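Local coordinates for protein MHC class I antigen (Anolis carolinensis, PDB 7CPO) that probably presents peptides to T cells from a groove between two helices, as a class I histocompatibility heavy chain paired with beta2-microglobulin, at residues 115-118 / 124-127; 132-137 / 146-151. One frame throughout, in Å; residues are numbered along the deposited sequence.

Interaction 1. Residues 115-118 / 124-127; sequences YQYA and YISL
Y117 and I125 face each other as a hydrogen-bonded antiparallel pair in the beta hairpin of strands 111-119 and 122-128, part of the sheet that floors the class I peptide groove. Y117 N donates to I125 O at 2.9 Å, nearly in line with the carbonyl. In return, Y117 O accepts Y124 N at 2.9 Å and, more weakly, I125 N; two residues facing one make a classic beta bulge. Beside these bonds the Y117 and I125 side chains lie next to each other, pointing the same way, and CG2 of I125 touches CD2 of Y117 at 3.6 Å. I125 keeps CG1 roughly anti to the backbone N (chi1 -153°), which leaves the CG2 branch to meet the tyrosine. L127 N reaches Y115 O in a nearly straight bond (168° at the hydrogen), and L127 CB lies 4.2 Å from Y115 CB. Y115 OH donates to Y117 OH at 3.1 Å, and both tyrosines pack on an apolar side chain of the bound peptide. On the opposite face Q116 packs on W60 of the beta2-microglobulin chain, and its CG meets S126 CB. At the Y115 end a water accepts from Y115 N and donates to L127 O at 2.6 Å.

Interaction 2. Residues 132-137 / 146-151; sequences LTWMAA and RKWDAD
W134 lays one face of its indole under W148, which covers it with both its CB and the edge of its six-membered ring. CB stands over the five-membered ring, 3.6 Å from the centroid and 22° off the normal, a CH-pi contact. The six-membered rings form an edge-to-face pair: their centroids are 4.6 Å apart, the planes meet at 61°, and the CE3 corner of W148 is the part that comes down, 3.6 Å from W134 CZ3. The W134 ring is reached from its rim as well, since D149 OD1 lies near its plane, 3.4 Å from W134 CD1. The same oxygen accepts the backbone N of W134 at 2.9 Å, met nearly along the carboxylate C-O axis, with 148° at the hydrogen. One carboxylate oxygen therefore holds the strand backbone and borders the indole of the same residue, while the carboxylate as a whole is turned obliquely to the ring. T133 adds a lesser touch, its CB 3.8 Å from D149 OD1. W134 CG stands anti to its own carbonyl carbon, and this sets the indole against the helix.

Several polar groups have partners beyond the contact. D149 OD2 forms a salt bridge with K145 NZ, which also donates to W134 O and so ties helix to strand a second time. W134 NE1 bonds to N155 OD1, and W148 NE1 donates to the backbone of the bound peptide. The arrangement thus packs helix 141-149 onto strand 133-136, the outermost strand of the groove floor at this side; W134 also rests on I125 and L127 of strand 122-128 and on K158 of helix 152-176.

Interactions 1 and 2 have centres 10 Å apart and follow one another along the chain, joined through neighbouring strands 122-128 and 133-136. Two probable backbone hydrogen bonds couple them: M135 N with S126 O and A137 N with Y124 O, each 2.9 Å. Packing adds to this, with W134 CE3 3.5 Å from S126 C. I125 belongs to both neighbourhoods, since it also touches W134 and W148. Interaction 1 supplies floor side chains, and interaction 2 ties the floor's outer strand to helix 141-149 on the groove wall. Both reach the bound peptide: 115-118/124-127 through apolar packing, 146-151 also through polar bonds, including salt bridges made to the peptide itself by K147 and D151.

Interaction 1. Residues 115-118 / 124-127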
loop_
_atom_site.group_PDB
_atom_site.type_symbol
_atom_site.label_atom_id
_atom_site.label_comp_id
_atom_site.label_asym_id
_atom_site.label_seq_id
_atom_site.Cartn_x
_atom_site.Cartn_y
_atom_site.Cartn_z
ATOM N N TYR A 115 3.830 16.716 3.405
ATOM C CA TYR A 115 4.989 16.432 4.238
ATOM C C TYR A 115 4.493 16.309 5.676
ATOM O O TYR A 115 4.187 17.320 6.312
ATOM C CB TYR A 115 6.014 17.550 4.053
ATOM C CG TYR A 115 7.369 17.302 4.631
ATOM C CD1 TYR A 115 8.468 17.098 3.809
ATOM C CD2 TYR A 115 7.567 17.306 6.016
ATOM C CE1 TYR A 115 9.742 16.892 4.356
ATOM C CE2 TYR A 115 8.832 17.092 6.569
ATOM C CZ TYR A 115 9.909 16.894 5.735
ATOM O OH TYR A 115 11.155 16.689 6.277
ATOM N N GLN A 116 4.370 15.074 6.179
ATOM C CA GLN A 116 3.568 14.784 7.361
ATOM C C GLN A 116 4.234 13.725 8.224
ATOM O O GLN A 116 4.869 12.795 7.717
ATOM C CB GLN A 116 2.167 14.290 6.982
ATOM C CG GLN A 116 1.448 15.172 5.984
ATOM C CD GLN A 116 0.120 14.586 5.549
ATOM O OE1 GLN A 116 -0.080 14.301 4.374
ATOM N NE2 GLN A 116 -0.793 14.401 6.497
ATOM N N TYR A 117 4.034 13.851 9.536
ATOM C CA TYR A 117 4.556 12.929 10.534
ATOM C C TYR A 117 3.433 12.468 11.449
ATOM O O TYR A 117 2.550 13.256 11.798
ATOM C CB TYR A 117 5.608 13.585 11.397
ATOM C CG TYR A 117 6.872 14.055 10.709
ATOM C CD1 TYR A 117 7.910 13.167 10.411
ATOM C CD2 TYR A 117 7.060 15.402 10.423
ATOM C CE1 TYR A 117 9.097 13.610 9.829
ATOM C CE2 TYR A 117 8.238 15.852 9.837
ATOM C CZ TYR A 117 9.254 14.954 9.550
ATOM O OH TYR A 117 10.407 15.410 8.965
ATOM N N ALA A 118 3.479 11.203 11.866
ATOM C CA ALA A 118 2.512 10.646 12.807
ATOM C C ALA A 118 3.221 9.932 13.950
ATOM O O ALA A 118 4.190 9.187 13.729
ATOM C CB ALA A 118 1.570 9.650 12.136
ATOM N N TYR A 124 0.929 13.927 14.071
ATOM C CA TYR A 124 1.759 14.664 15.000
ATOM C C TYR A 124 2.009 16.092 14.530
ATOM O O TYR A 124 1.607 17.043 15.212
ATOM C CB TYR A 124 3.070 13.923 15.246
ATOM C CG TYR A 124 3.972 14.679 16.187
ATOM C CD1 TYR A 124 3.715 14.706 17.549
ATOM C CD2 TYR A 124 5.062 15.393 15.709
ATOM C CE1 TYR A 124 4.527 15.419 18.417
ATOM C CE2 TYR A 124 5.893 16.099 16.574
ATOM C CZ TYR A 124 5.616 16.114 17.923
ATOM O OH TYR A 124 6.422 16.823 18.780
ATOM N N ILE A 125 2.668 16.273 13.384
ATOM C CA ILE A 125 2.940 17.594 12.821
ATOM C C ILE A 125 3.032 17.447 11.305
ATOM O O ILE A 125 3.438 16.399 10.787
ATOM C CB ILE A 125 4.225 18.227 13.427
ATOM C CG1 ILE A 125 4.156 19.755 13.372
ATOM C CG2 ILE A 125 5.517 17.694 12.764
ATOM C CD1 ILE A 125 5.209 20.447 14.220
ATOM N N SER A 126 2.615 18.488 10.586
ATOM C CA SER A 126 2.737 18.492 9.132
ATOM C C SER A 126 3.074 19.896 8.658
ATOM O O SER A 126 2.742 20.886 9.309
ATOM C CB SER A 126 1.462 17.987 8.432
ATOM O OG SER A 126 0.326 18.758 8.768
ATOM N N LEU A 127 3.751 19.976 7.526
ATOM C CA LEU A 127 4.144 21.262 6.979
ATOM C C LEU A 127 3.014 21.780 6.110
ATOM O O LEU A 127 2.483 21.043 5.279
ATOM C CB LEU A 127 5.434 21.147 6.162
ATOM C CG LEU A 127 5.779 22.355 5.286
ATOM C CD1 LEU A 127 6.101 23.584 6.151
ATOM C CD2 LEU A 127 6.952 22.027 4.370
HETATM O O HOH W 1 2.003 18.712 4.362
#

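Interaction 2. Residues 132-137 / 146-151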
loop_
_atom_site.group_PDB
_atom_site.type_symbol
_atom_site.label_atom_id
_atom_site.label_comp_id
_atom_site.label_asym_id
_atom_site.label_seq_id
_atom_site.Cartn_x
_atom_site.Cartn_y
_atom_site.Cartn_z
ATOM N N LEU A 132 4.018 28.350 4.930
ATOM C CA LEU A 132 5.327 28.032 5.498
ATOM C C LEU A 132 5.292 28.007 7.024
ATOM O O LEU A 132 6.165 28.557 7.699
ATOM C CB LEU A 132 6.392 28.997 4.994
ATOM C CG LEU A 132 6.971 28.652 3.624
ATOM C CD1 LEU A 132 8.089 29.600 3.282
ATOM C CD2 LEU A 132 7.446 27.207 3.560
ATOM N N THR A 133 4.270 27.353 7.575
ATOM C CA THR A 133 4.162 27.113 9.009
ATOM C C THR A 133 3.817 25.648 9.233
ATOM O O THR A 133 3.448 24.926 8.301
ATOM C CB THR A 133 3.093 27.999 9.669
ATOM O OG1 THR A 133 1.816 27.719 9.092
ATOM C CG2 THR A 133 3.415 29.483 9.484
ATOM N N TRP A 134 3.900 25.208 10.486
ATOM C CA TRP A 134 3.644 23.815 10.830
ATOM C C TRP A 134 2.342 23.682 11.614
ATOM O O TRP A 134 2.040 24.513 12.476
ATOM C CB TRP A 134 4.819 23.233 11.632
ATOM C CG TRP A 134 6.128 23.164 10.833
ATOM C CD1 TRP A 134 7.029 24.174 10.648
ATOM C CD2 TRP A 134 6.645 22.031 10.114
ATOM N NE1 TRP A 134 8.080 23.744 9.866
ATOM C CE2 TRP A 134 7.873 22.429 9.529
ATOM C CE3 TRP A 134 6.191 20.713 9.913
ATOM C CZ2 TRP A 134 8.655 21.558 8.751
ATOM C CZ3 TRP A 134 6.968 19.850 9.145
ATOM C CH2 TRP A 134 8.186 20.281 8.571
ATOM N N MET A 135 1.571 22.636 11.307
ATOM C CA MET A 135 0.356 22.295 12.039
ATOM C C MET A 135 0.656 21.198 13.058
ATOM O O MET A 135 0.840 20.034 12.692
ATOM C CB MET A 135 -0.749 21.824 11.096
ATOM C CG MET A 135 -0.962 22.692 9.903
ATOM S SD MET A 135 -2.041 21.859 8.735
ATOM C CE MET A 135 -3.196 21.037 9.861
ATOM N N ALA A 136 0.649 21.568 14.333
ATOM C CA ALA A 136 0.772 20.618 15.428
ATOM C C ALA A 136 -0.588 20.025 15.754
ATOM O O ALA A 136 -1.595 20.735 15.788
ATOM C CB ALA A 136 1.339 21.307 16.671
ATOM N N ALA A 137 -0.617 18.723 16.012
ATOM C CA ALA A 137 -1.896 18.071 16.259
ATOM C C ALA A 137 -2.346 18.189 17.711
ATOM O O ALA A 137 -3.541 18.045 17.982
ATOM C CB ALA A 137 -1.832 16.594 15.840
ATOM N N ARG A 146 7.552 24.884 17.318
ATOM C CA ARG A 146 8.296 26.049 17.698
ATOM C C ARG A 146 9.623 26.271 17.039
ATOM O O ARG A 146 9.937 27.342 16.508
ATOM C CB ARG A 146 8.505 25.863 19.152
ATOM C CG ARG A 146 7.748 26.818 19.756
ATOM C CD ARG A 146 6.468 27.178 19.047
ATOM N NE ARG A 146 6.101 28.062 20.063
ATOM C CZ ARG A 146 5.274 27.753 21.034
ATOM N NH1 ARG A 146 5.123 28.638 22.031
ATOM N NH2 ARG A 146 4.595 26.629 20.978
ATOM N N LYS A 147 10.445 25.271 17.259
ATOM C CA LYS A 147 11.722 25.196 16.613
ATOM C C LYS A 147 11.527 25.295 15.113
ATOM O O LYS A 147 12.163 26.124 14.451
ATOM C CB LYS A 147 12.355 23.900 17.091
ATOM C CG LYS A 147 12.028 23.708 18.592
ATOM C CD LYS A 147 12.993 22.783 19.250
ATOM C CE LYS A 147 12.563 21.343 19.075
ATOM N NZ LYS A 147 13.599 20.434 19.671
ATOM N N TRP A 148 10.520 24.593 14.595
ATOM C CA TRP A 148 10.403 24.459 13.151
ATOM C C TRP A 148 9.760 25.684 12.509
ATOM O O TRP A 148 10.195 26.105 11.432
ATOM C CB TRP A 148 9.645 23.184 12.810
ATOM C CG TRP A 148 10.416 21.962 13.138
ATOM C CD1 TRP A 148 11.608 21.893 13.816
ATOM C CD2 TRP A 148 10.075 20.618 12.783
ATOM N NE1 TRP A 148 12.018 20.582 13.918
ATOM C CE2 TRP A 148 11.097 19.781 13.290
ATOM C CE3 TRP A 148 9.004 20.037 12.091
ATOM C CZ2 TRP A 148 11.080 18.397 13.118
ATOM C CZ3 TRP A 148 8.990 18.654 11.920
ATOM C CH2 TRP A 148 10.017 17.852 12.435
ATOM N N ASP A 149 8.749 26.286 13.148
ATOM C CA ASP A 149 8.202 27.536 12.621
ATOM C C ASP A 149 9.288 28.583 12.463
ATOM O O ASP A 149 9.281 29.351 11.497
ATOM C CB ASP A 149 7.110 28.092 13.532
ATOM C CG ASP A 149 5.716 27.568 13.190
ATOM O OD1 ASP A 149 5.583 26.784 12.211
ATOM O OD2 ASP A 149 4.755 27.917 13.934
ATOM N N ALA A 150 10.250 28.609 13.377
ATOM C CA ALA A 150 11.287 29.632 13.350
ATOM C C ALA A 150 12.445 29.328 12.408
ATOM O O ALA A 150 13.303 30.199 12.230
ATOM C CB ALA A 150 11.830 29.850 14.761
ATOM N N ASP A 151 12.507 28.135 11.811
ATOM C CA ASP A 151 13.624 27.769 10.931
ATOM C C ASP A 151 13.266 28.090 9.478
ATOM O O ASP A 151 13.065 27.204 8.643
ATOM C CB ASP A 151 13.978 26.297 11.107
ATOM C CG ASP A 151 15.344 25.956 10.563
ATOM O OD1 ASP A 151 15.904 26.785 9.790
ATOM O OD2 ASP A 151 15.862 24.865 10.905
#